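Local coordinates for activated BY transcription factor SSRB (Salmonella enterica, PDB 2WNW), which belongs to glycosyl hydrolase family 30, combining a TIM-barrel domain with a beta-sandwich domain, and is named for its activation by the transcription factor SsrB, at residues N99-L109 / P147-N157; S388-V396 / V408-C419. All coordinates share one frame; numbering follows the deposited sequence.

Interaction 1. Residues N99-L109 / P147-N157; sequences NYAYVDSSADL and PAFMKTNNDMN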
loop_
_atom_site.group_PDB
_atom_site.type_symbol
_atom_site.label_atom_id
_atom_site.label_comp_id
_atom_site.label_asym_id
_atom_site.label_seq_id
_atom_site.Cartn_x
_atom_site.Cartn_y
_atom_site.Cartn_z
ATOM N N ASN A 99 -32.520 10.764 -23.048
ATOM C CA ASN A 99 -32.266 9.394 -23.495
ATOM C C ASN A 99 -32.295 9.321 -25.016
ATOM O O ASN A 99 -33.057 10.036 -25.662
ATOM C CB ASN A 99 -33.337 8.436 -22.964
ATOM C CG ASN A 99 -33.340 8.325 -21.451
ATOM O OD1 ASN A 99 -32.419 7.761 -20.850
ATOM N ND2 ASN A 99 -34.382 8.855 -20.828
ATOM N N TYR A 100 -31.460 8.457 -25.584
ATOM C CA TYR A 100 -31.438 8.247 -27.029
ATOM C C TYR A 100 -30.790 6.907 -27.343
ATOM O O TYR A 100 -29.862 6.477 -26.653
ATOM C CB TYR A 100 -30.721 9.398 -27.767
ATOM C CG TYR A 100 -29.230 9.539 -27.529
ATOM C CD1 TYR A 100 -28.312 8.713 -28.181
ATOM C CD2 TYR A 100 -28.739 10.507 -26.656
ATOM C CE1 TYR A 100 -26.938 8.848 -27.966
ATOM C CE2 TYR A 100 -27.370 10.650 -26.432
ATOM C CZ TYR A 100 -26.476 9.817 -27.086
ATOM O OH TYR A 100 -25.126 9.943 -26.833
ATOM N N ALA A 101 -31.314 6.232 -28.363
ATOM C CA ALA A 101 -30.797 4.930 -28.781
ATOM C C ALA A 101 -30.654 4.931 -30.296
ATOM O O ALA A 101 -31.231 5.778 -30.977
ATOM C CB ALA A 101 -31.744 3.820 -28.340
ATOM N N TYR A 102 -29.898 3.975 -30.826
ATOM C CA TYR A 102 -29.675 3.894 -32.266
ATOM C C TYR A 102 -30.835 3.236 -33.012
ATOM O O TYR A 102 -30.922 3.312 -34.237
ATOM C CB TYR A 102 -28.359 3.160 -32.521
ATOM C CG TYR A 102 -27.195 3.822 -31.811
ATOM C CD1 TYR A 102 -26.224 3.062 -31.160
ATOM C CD2 TYR A 102 -27.071 5.212 -31.784
ATOM C CE1 TYR A 102 -25.159 3.670 -30.495
ATOM C CE2 TYR A 102 -26.007 5.832 -31.124
ATOM C CZ TYR A 102 -25.056 5.053 -30.482
ATOM O OH TYR A 102 -23.999 5.651 -29.832
ATOM N N VAL A 103 -31.722 2.594 -32.261
ATOM C CA VAL A 103 -32.912 1.952 -32.818
ATOM C C VAL A 103 -33.964 2.022 -31.707
ATOM O O VAL A 103 -33.668 1.724 -30.552
ATOM C CB VAL A 103 -32.633 0.478 -33.229
ATOM C CG1 VAL A 103 -32.275 -0.357 -32.013
ATOM C CG2 VAL A 103 -33.853 -0.097 -33.931
ATOM N N ASP A 104 -35.188 2.418 -32.048
ATOM C CA ASP A 104 -36.222 2.574 -31.029
ATOM C C ASP A 104 -37.382 1.590 -30.986
ATOM O O ASP A 104 -38.171 1.613 -30.041
ATOM C CB ASP A 104 -36.782 3.992 -31.100
ATOM C CG ASP A 104 -35.721 5.042 -30.857
ATOM O OD1 ASP A 104 -35.156 5.066 -29.741
ATOM O OD2 ASP A 104 -35.446 5.835 -31.784
ATOM N N SER A 105 -37.501 0.734 -31.995
ATOM C CA SER A 105 -38.583 -0.242 -32.003
ATOM C C SER A 105 -38.127 -1.533 -32.654
ATOM O O SER A 105 -37.160 -1.545 -33.414
ATOM C CB SER A 105 -39.794 0.299 -32.767
ATOM O OG SER A 105 -39.522 0.394 -34.156
ATOM N N SER A 106 -38.834 -2.617 -32.358
ATOM C CA SER A 106 -38.508 -3.916 -32.929
ATOM C C SER A 106 -38.693 -3.859 -34.443
ATOM O O SER A 106 -37.964 -4.512 -35.193
ATOM C CB SER A 106 -39.418 -4.993 -32.339
ATOM O OG SER A 106 -40.781 -4.665 -32.551
ATOM N N ALA A 107 -39.667 -3.069 -34.889
ATOM C CA ALA A 107 -39.934 -2.937 -36.316
ATOM C C ALA A 107 -38.740 -2.315 -37.035
ATOM O O ALA A 107 -38.284 -2.836 -38.052
ATOM C CB ALA A 107 -41.182 -2.097 -36.543
ATOM N N ASP A 108 -38.233 -1.204 -36.510
ATOM C CA ASP A 108 -37.086 -0.547 -37.126
ATOM C C ASP A 108 -35.884 -1.484 -37.094
ATOM O O ASP A 108 -35.082 -1.513 -38.030
ATOM C CB ASP A 108 -36.749 0.765 -36.405
ATOM C CG ASP A 108 -37.821 1.827 -36.588
ATOM O OD1 ASP A 108 -38.608 1.719 -37.550
ATOM O OD2 ASP A 108 -37.873 2.780 -35.782
ATOM N N LEU A 109 -35.762 -2.251 -36.013
ATOM C CA LEU A 109 -34.661 -3.198 -35.877
ATOM C C LEU A 109 -34.752 -4.225 -37.002
ATOM O O LEU A 109 -33.787 -4.462 -37.725
ATOM C CB LEU A 109 -34.735 -3.919 -34.528
ATOM C CG LEU A 109 -33.721 -5.052 -34.334
ATOM C CD1 LEU A 109 -32.314 -4.479 -34.331
ATOM C CD2 LEU A 109 -34.001 -5.787 -33.035
ATOM N N PRO A 147 -31.356 -0.314 -25.958
ATOM C CA PRO A 147 -32.603 0.404 -26.260
ATOM C C PRO A 147 -33.693 -0.072 -25.298
ATOM O O PRO A 147 -33.654 -1.213 -24.838
ATOM C CB PRO A 147 -32.897 -0.001 -27.705
ATOM C CG PRO A 147 -31.521 -0.276 -28.271
ATOM C CD PRO A 147 -30.852 -1.028 -27.144
ATOM N N ALA A 148 -34.661 0.793 -25.005
ATOM C CA ALA A 148 -35.737 0.453 -24.079
ATOM C C ALA A 148 -36.477 -0.847 -24.390
ATOM O O ALA A 148 -36.661 -1.680 -23.501
ATOM C CB ALA A 148 -36.739 1.607 -23.990
ATOM N N PHE A 149 -36.894 -1.032 -25.641
ATOM C CA PHE A 149 -37.641 -2.235 -25.998
ATOM C C PHE A 149 -36.868 -3.540 -25.848
ATOM O O PHE A 149 -37.462 -4.616 -25.875
ATOM C CB PHE A 149 -38.215 -2.132 -27.421
ATOM C CG PHE A 149 -37.195 -2.282 -28.516
ATOM C CD1 PHE A 149 -36.376 -1.216 -28.881
ATOM C CD2 PHE A 149 -37.073 -3.488 -29.205
ATOM C CE1 PHE A 149 -35.451 -1.346 -29.922
ATOM C CE2 PHE A 149 -36.152 -3.628 -30.245
ATOM C CZ PHE A 149 -35.341 -2.555 -30.604
ATOM N N MET A 150 -35.550 -3.450 -25.681
ATOM C CA MET A 150 -34.728 -4.646 -25.517
ATOM C C MET A 150 -34.555 -5.025 -24.047
ATOM O O MET A 150 -33.885 -6.008 -23.732
ATOM C CB MET A 150 -33.342 -4.438 -26.138
ATOM C CG MET A 150 -33.325 -4.366 -27.655
ATOM S SD MET A 150 -31.644 -4.535 -28.301
ATOM C CE MET A 150 -31.909 -4.133 -30.013
ATOM N N LYS A 151 -35.172 -4.254 -23.157
ATOM C CA LYS A 151 -35.049 -4.494 -21.723
ATOM C C LYS A 151 -36.319 -4.990 -21.042
ATOM O O LYS A 151 -37.433 -4.793 -21.535
ATOM C CB LYS A 151 -34.568 -3.210 -21.039
ATOM C CG LYS A 151 -33.306 -2.631 -21.668
ATOM C CD LYS A 151 -32.947 -1.276 -21.088
ATOM C CE LYS A 151 -32.599 -1.367 -19.610
ATOM N NZ LYS A 151 -32.406 -0.009 -19.034
ATOM N N THR A 152 -36.133 -5.633 -19.894
ATOM C CA THR A 152 -37.237 -6.177 -19.112
ATOM C C THR A 152 -38.162 -5.100 -18.553
ATOM O O THR A 152 -39.328 -5.374 -18.249
ATOM C CB THR A 152 -36.706 -7.015 -17.932
ATOM O OG1 THR A 152 -35.801 -6.219 -17.154
ATOM C CG2 THR A 152 -35.978 -8.244 -18.441
ATOM N N ASN A 153 -37.649 -3.878 -18.422
ATOM C CA ASN A 153 -38.442 -2.776 -17.880
ATOM C C ASN A 153 -38.890 -1.764 -18.936
ATOM O O ASN A 153 -39.504 -0.748 -18.606
ATOM C CB ASN A 153 -37.649 -2.057 -16.779
ATOM C CG ASN A 153 -36.429 -1.333 -17.316
ATOM O OD1 ASN A 153 -35.824 -1.763 -18.297
ATOM N ND2 ASN A 153 -36.055 -0.232 -16.668
ATOM N N ASN A 154 -38.572 -2.035 -20.200
ATOM C CA ASN A 154 -38.966 -1.153 -21.296
ATOM C C ASN A 154 -38.623 0.317 -21.020
ATOM O O ASN A 154 -39.412 1.217 -21.312
ATOM C CB ASN A 154 -40.474 -1.316 -21.545
ATOM C CG ASN A 154 -40.955 -0.571 -22.772
ATOM O OD1 ASN A 154 -40.321 -0.610 -23.827
ATOM N ND2 ASN A 154 -42.097 0.102 -22.644
ATOM N N ASP A 155 -37.432 0.558 -20.476
ATOM C CA ASP A 155 -37.004 1.920 -20.145
ATOM C C ASP A 155 -35.484 1.952 -20.051
ATOM O O ASP A 155 -34.892 1.091 -19.405
ATOM C CB ASP A 155 -37.602 2.315 -18.790
ATOM C CG ASP A 155 -37.432 3.798 -18.460
ATOM O OD1 ASP A 155 -36.639 4.507 -19.115
ATOM O OD2 ASP A 155 -38.106 4.254 -17.513
ATOM N N MET A 156 -34.849 2.932 -20.689
ATOM C CA MET A 156 -33.393 3.030 -20.617
ATOM C C MET A 156 -32.961 3.402 -19.196
ATOM O O MET A 156 -31.860 3.054 -18.763
ATOM C CB MET A 156 -32.872 4.065 -21.617
ATOM C CG MET A 156 -32.969 3.611 -23.066
ATOM S SD MET A 156 -32.227 4.767 -24.209
ATOM C CE MET A 156 -30.472 4.389 -24.007
ATOM N N ASN A 157 -33.837 4.098 -18.473
ATOM C CA ASN A 157 -33.551 4.501 -17.095
ATOM C C ASN A 157 -34.126 3.491 -16.101
ATOM O O ASN A 157 -34.937 2.635 -16.461
ATOM C CB ASN A 157 -34.186 5.860 -16.772
ATOM C CG ASN A 157 -33.927 6.906 -17.831
ATOM O OD1 ASN A 157 -34.857 7.368 -18.499
ATOM N ND2 ASN A 157 -32.671 7.293 -17.989
HETATM O O HOH W 1 -37.378 1.580 -27.248
#

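Interaction 2. Residues S388-V396 / V408-C419; sequences SYDNLLEEV and VVYNRDVQERRC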
loop_
_atom_site.group_PDB
_atom_site.type_symbol
_atom_site.label_atom_id
_atom_site.label_comp_id
_atom_site.label_asym_id
_atom_site.label_seq_id
_atom_site.Cartn_x
_atom_site.Cartn_y
_atom_site.Cartn_z
ATOM N N SER A 388 8.263 5.471 0.277
ATOM C CA SER A 388 8.301 6.733 1.002
ATOM C C SER A 388 8.435 6.527 2.502
ATOM O O SER A 388 7.830 5.615 3.072
ATOM C CB SER A 388 7.033 7.540 0.726
ATOM O OG SER A 388 7.004 8.708 1.528
ATOM N N TYR A 389 9.212 7.400 3.135
ATOM C CA TYR A 389 9.435 7.334 4.572
ATOM C C TYR A 389 8.187 7.709 5.370
ATOM O O TYR A 389 8.089 7.402 6.559
ATOM C CB TYR A 389 10.588 8.270 4.956
ATOM C CG TYR A 389 10.225 9.743 5.074
ATOM C CD1 TYR A 389 9.945 10.314 6.318
ATOM C CD2 TYR A 389 10.205 10.573 3.952
ATOM C CE1 TYR A 389 9.663 11.673 6.447
ATOM C CE2 TYR A 389 9.920 11.941 4.069
ATOM C CZ TYR A 389 9.656 12.481 5.320
ATOM O OH TYR A 389 9.419 13.827 5.452
ATOM N N ASP A 390 7.233 8.358 4.705
ATOM C CA ASP A 390 6.004 8.814 5.356
ATOM C C ASP A 390 4.844 8.736 4.360
ATOM O O ASP A 390 4.872 9.389 3.318
ATOM C CB ASP A 390 6.197 10.266 5.825
ATOM C CG ASP A 390 5.055 10.777 6.693
ATOM O OD1 ASP A 390 3.892 10.363 6.491
ATOM O OD2 ASP A 390 5.325 11.627 7.572
ATOM N N ASN A 391 3.828 7.941 4.691
ATOM C CA ASN A 391 2.661 7.767 3.826
ATOM C C ASN A 391 1.885 9.045 3.509
ATOM O O ASN A 391 1.061 9.048 2.592
ATOM C CB ASN A 391 1.699 6.737 4.435
ATOM C CG ASN A 391 2.074 5.308 4.087
ATOM O OD1 ASN A 391 3.165 5.042 3.572
ATOM N ND2 ASN A 391 1.169 4.375 4.375
ATOM N N LEU A 392 2.118 10.117 4.263
ATOM C CA LEU A 392 1.428 11.378 4.003
ATOM C C LEU A 392 2.053 12.017 2.770
ATOM O O LEU A 392 1.447 12.863 2.116
ATOM C CB LEU A 392 1.525 12.322 5.205
ATOM C CG LEU A 392 0.754 11.900 6.459
ATOM C CD1 LEU A 392 0.863 12.995 7.506
ATOM C CD2 LEU A 392 -0.713 11.648 6.118
ATOM N N LEU A 393 3.288 11.622 2.472
ATOM C CA LEU A 393 3.957 12.100 1.269
ATOM C C LEU A 393 3.668 11.000 0.251
ATOM O O LEU A 393 4.403 10.017 0.146
ATOM C CB LEU A 393 5.466 12.252 1.495
ATOM C CG LEU A 393 5.872 13.569 2.165
ATOM C CD1 LEU A 393 7.349 13.541 2.527
ATOM C CD2 LEU A 393 5.569 14.726 1.216
ATOM N N GLU A 394 2.560 11.160 -0.465
ATOM C CA GLU A 394 2.130 10.193 -1.464
ATOM C C GLU A 394 3.009 10.304 -2.695
ATOM O O GLU A 394 3.330 11.402 -3.141
ATOM C CB GLU A 394 0.662 10.444 -1.828
ATOM C CG GLU A 394 -0.288 10.283 -0.640
ATOM C CD GLU A 394 -1.747 10.475 -1.021
ATOM O OE1 GLU A 394 -2.102 10.202 -2.184
ATOM O OE2 GLU A 394 -2.541 10.888 -0.159
ATOM N N GLU A 395 3.396 9.163 -3.250
ATOM C CA GLU A 395 4.268 9.177 -4.411
ATOM C C GLU A 395 4.181 7.932 -5.275
ATOM O O GLU A 395 3.871 6.844 -4.794
ATOM C CB GLU A 395 5.717 9.359 -3.948
ATOM C CG GLU A 395 6.225 8.272 -2.980
ATOM C CD GLU A 395 6.558 6.958 -3.673
ATOM O OE1 GLU A 395 6.996 7.003 -4.841
ATOM O OE2 GLU A 395 6.403 5.880 -3.050
ATOM N N VAL A 396 4.456 8.110 -6.564
ATOM C CA VAL A 396 4.476 7.001 -7.511
ATOM C C VAL A 396 5.371 7.419 -8.671
ATOM O O VAL A 396 5.329 8.566 -9.110
ATOM C CB VAL A 396 3.060 6.635 -8.024
ATOM C CG1 VAL A 396 2.452 7.789 -8.805
ATOM C CG2 VAL A 396 3.132 5.372 -8.881
ATOM N N VAL A 408 6.023 11.413 -9.262
ATOM C CA VAL A 408 4.980 12.330 -8.811
ATOM C C VAL A 408 4.934 12.260 -7.284
ATOM O O VAL A 408 4.881 11.171 -6.714
ATOM C CB VAL A 408 3.588 11.931 -9.363
ATOM C CG1 VAL A 408 2.533 12.896 -8.851
ATOM C CG2 VAL A 408 3.607 11.932 -10.884
ATOM N N VAL A 409 4.980 13.417 -6.631
ATOM C CA VAL A 409 4.933 13.475 -5.173
ATOM C C VAL A 409 3.863 14.478 -4.768
ATOM O O VAL A 409 3.817 15.594 -5.287
ATOM C CB VAL A 409 6.288 13.925 -4.562
ATOM C CG1 VAL A 409 6.188 13.941 -3.035
ATOM C CG2 VAL A 409 7.405 12.987 -5.007
ATOM N N TYR A 410 3.006 14.067 -3.838
ATOM C CA TYR A 410 1.915 14.901 -3.349
ATOM C C TYR A 410 1.921 14.906 -1.821
ATOM O O TYR A 410 1.880 13.848 -1.185
ATOM C CB TYR A 410 0.580 14.353 -3.876
ATOM C CG TYR A 410 -0.646 14.815 -3.115
ATOM C CD1 TYR A 410 -1.560 13.888 -2.609
ATOM C CD2 TYR A 410 -0.887 16.170 -2.889
ATOM C CE1 TYR A 410 -2.683 14.299 -1.895
ATOM C CE2 TYR A 410 -2.008 16.593 -2.176
ATOM C CZ TYR A 410 -2.898 15.652 -1.682
ATOM O OH TYR A 410 -3.999 16.064 -0.970
ATOM N N ASN A 411 1.983 16.098 -1.239
ATOM C CA ASN A 411 1.997 16.246 0.213
ATOM C C ASN A 411 0.589 16.516 0.744
ATOM O O ASN A 411 0.086 17.635 0.632
ATOM C CB ASN A 411 2.933 17.398 0.611
ATOM C CG ASN A 411 2.864 17.714 2.092
ATOM O OD1 ASN A 411 2.518 16.849 2.896
ATOM N ND2 ASN A 411 3.204 18.951 2.462
ATOM N N ARG A 412 -0.044 15.501 1.333
ATOM C CA ARG A 412 -1.396 15.684 1.855
ATOM C C ARG A 412 -1.410 16.257 3.270
ATOM O O ARG A 412 -2.475 16.555 3.810
ATOM C CB ARG A 412 -2.185 14.362 1.827
ATOM C CG ARG A 412 -1.745 13.327 2.848
ATOM C CD ARG A 412 -2.630 12.084 2.802
ATOM N NE ARG A 412 -4.024 12.378 3.133
ATOM C CZ ARG A 412 -4.998 11.471 3.127
ATOM N NH1 ARG A 412 -4.732 10.211 2.808
ATOM N NH2 ARG A 412 -6.239 11.821 3.433
ATOM N N ASP A 413 -0.230 16.421 3.864
ATOM C CA ASP A 413 -0.128 16.967 5.215
ATOM C C ASP A 413 -0.569 18.430 5.161
ATOM O O ASP A 413 -0.584 19.041 4.089
ATOM C CB ASP A 413 1.319 16.882 5.720
ATOM C CG ASP A 413 1.417 16.844 7.246
ATOM O OD1 ASP A 413 0.427 17.183 7.931
ATOM O OD2 ASP A 413 2.497 16.477 7.759
ATOM N N VAL A 414 -0.921 18.985 6.315
ATOM C CA VAL A 414 -1.357 20.373 6.399
ATOM C C VAL A 414 -0.172 21.280 6.713
ATOM O O VAL A 414 -0.337 22.473 6.967
ATOM C CB VAL A 414 -2.425 20.554 7.495
ATOM C CG1 VAL A 414 -3.680 19.763 7.134
ATOM C CG2 VAL A 414 -1.872 20.098 8.833
ATOM N N GLN A 415 1.023 20.697 6.706
ATOM C CA GLN A 415 2.249 21.442 6.973
ATOM C C GLN A 415 3.200 21.248 5.809
ATOM O O GLN A 415 3.072 20.295 5.041
ATOM C CB GLN A 415 2.965 20.914 8.213
ATOM C CG GLN A 415 2.195 20.933 9.499
ATOM C CD GLN A 415 3.023 20.350 10.622
ATOM O OE1 GLN A 415 4.144 20.800 10.871
ATOM N NE2 GLN A 415 2.486 19.342 11.302
ATOM N N GLU A 416 4.162 22.153 5.692
ATOM C CA GLU A 416 5.174 22.048 4.657
ATOM C C GLU A 416 5.965 20.794 5.022
ATOM O O GLU A 416 6.222 20.547 6.199
ATOM C CB GLU A 416 6.079 23.276 4.706
ATOM C CG GLU A 416 7.223 23.258 3.723
ATOM C CD GLU A 416 8.172 24.424 3.942
ATOM O OE1 GLU A 416 8.828 24.466 5.002
ATOM O OE2 GLU A 416 8.253 25.299 3.060
ATOM N N ARG A 417 6.336 19.991 4.029
ATOM C CA ARG A 417 7.093 18.771 4.298
ATOM C C ARG A 417 8.316 18.645 3.400
ATOM O O ARG A 417 8.351 19.200 2.301
ATOM C CB ARG A 417 6.202 17.536 4.127
ATOM C CG ARG A 417 5.059 17.434 5.141
ATOM C CD ARG A 417 5.583 17.343 6.570
ATOM N NE ARG A 417 6.480 16.202 6.747
ATOM C CZ ARG A 417 6.079 14.951 6.954
ATOM N NH1 ARG A 417 6.977 13.985 7.095
ATOM N NH2 ARG A 417 4.785 14.667 7.041
ATOM N N ARG A 418 9.317 17.917 3.881
ATOM C CA ARG A 418 10.549 17.714 3.130
ATOM C C ARG A 418 10.789 16.249 2.828
ATOM O O ARG A 418 10.330 15.366 3.550
ATOM C CB ARG A 418 11.751 18.226 3.918
ATOM C CG ARG A 418 11.802 19.719 4.123
ATOM C CD ARG A 418 12.992 20.042 4.998
ATOM N NE ARG A 418 12.862 19.396 6.301
ATOM C CZ ARG A 418 13.845 18.759 6.929
ATOM N NH1 ARG A 418 15.048 18.672 6.375
ATOM N NH2 ARG A 418 13.622 18.207 8.116
ATOM N N CYS A 419 11.530 16.000 1.758
ATOM C CA CYS A 419 11.873 14.643 1.379
ATOM C C CYS A 419 13.098 14.692 0.493
ATOM O O CYS A 419 13.420 15.731 -0.087
ATOM C CB CYS A 419 10.716 13.971 0.635
ATOM S SG CYS A 419 10.338 14.650 -0.992
HETATM O O HOH W 2 9.199 16.978 6.677
#

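Interaction 1. Residues N99-L109 / P147-N157
The ring of Phe149 lies against the backbone of Ser105 and Ser106, with Ser106 N 3.5 Å above the plane of the Phe149 ring and Ser105 C over the same face. Both segments belong to the loops of the TIM barrel: 99-109 follows strand 85-90 and runs into helix 106-110, while 147-157 lies between strand 138-143 and helix 167-183, so the contact joins loops that follow adjacent barrel strands. A chi1 of 74° places Phe149 CG between its own backbone N and carbonyl carbon and the ring flat against the Ser105-Ser106 backbone; Met150 CG packs on the opposite face. At the ring's edge, near its plane, come Leu109 CD2 and Val103 O. That carbonyl, buried here, has no polar partner in the model and instead meets Pro147 CB, at 3.4 Å from Val103 O. Val103 CG1 rests on Pro147 CG at 3.8 Å, and the side chains of Leu109 and Met150 cross at about a right angle, Leu109 CD2 touching Met150 CE; Ile173 of helix 167-183 touches both Val103 and Met150. A water ties the backbones together beside the ring, donating to Asp104 O and accepting from Phe149 N. Further along, Met156 bends at its thioether (chi3 78°), its CE 3.4 Å from Tyr100 O, while Ala101 CB faces Pro147 CB. Beyond it the amides of Asn99 and Asn157 approach from opposite directions, their planes 53° apart. Asn157 ND2 gives a weak bond to Asn99 OD1; Asn99 ND2 donates to a lone pair of Asn157 OD1 at 2.8 Å, the acceptor tilted from the Asn99 amide plane.

Interaction 2. Residues S388-V396 / V408-C419
Two antiparallel strands of a beta hairpin, 393-399 and 405-411, pair here, and the chain then returns as strand 417-423, whose first residues meet Tyr389, Asp390 and Leu393. Paired backbone bonds join Glu394 to Tyr410 (Tyr410 N to Glu394 O, 2.8 Å) and Val396 to Val408; Arg412 N to Leu392 O continues the pairing past the strand end. Glu394 runs alongside Tyr410, Glu394 OE1 at the ring edge, 3.7 Å from Tyr410 CD1. Its OE2 bonds His315 of helix 305-322, and its salt bridge to Arg412 NH1 is long. These strands belong to the beta-sandwich domain, where Leu393, on the sheet face shared with Val409 and Asn411, bridges strands 405-411 and 417-423: CD2 touches Asn411 CB and Leu393 CD1 lies 3.9 Å from Cys419 CB. Arg417, at the start of strand 417-423 and bent at chi2 and chi3, grips Asp390 in the loop before the hairpin end-on: Arg417 NH1 (2.9 Å) and NH2 both reach Asp390 OD2 from the same face of the carboxylate, while OD2 itself lies in the guanidinium plane. Arg417 NH2 also bridges to Asp413 OD2 at 3.0 Å, which probably offsets the repulsion between the two carboxylates. Tyr389 OH accepts from Arg417 NH1 and donates to Arg418 O at 2.6 Å, nearly along the C=O axis.

How the interactions relate
Interactions 1 and 2 lie on opposite sides of the chain's centre, their centres about 50 Å apart and their nearest atoms about 33 Å apart, and they share no elements. Interaction 1 joins loops of the TIM barrel, held mainly by apolar side chains against backbone, with a single pair of amides at one end. Interaction 2 belongs to the beta sandwich and depends on regular strand pairing, with a salt-bridge network in which Arg417, at the start of a strand, joins two loop aspartates. Nine of its 16 touching residues are buried, against five of 13 in interaction 1. Only 388-396 / 408-419 also meets the second subunit, where Asp273 of that chain accepts from Asn391 N.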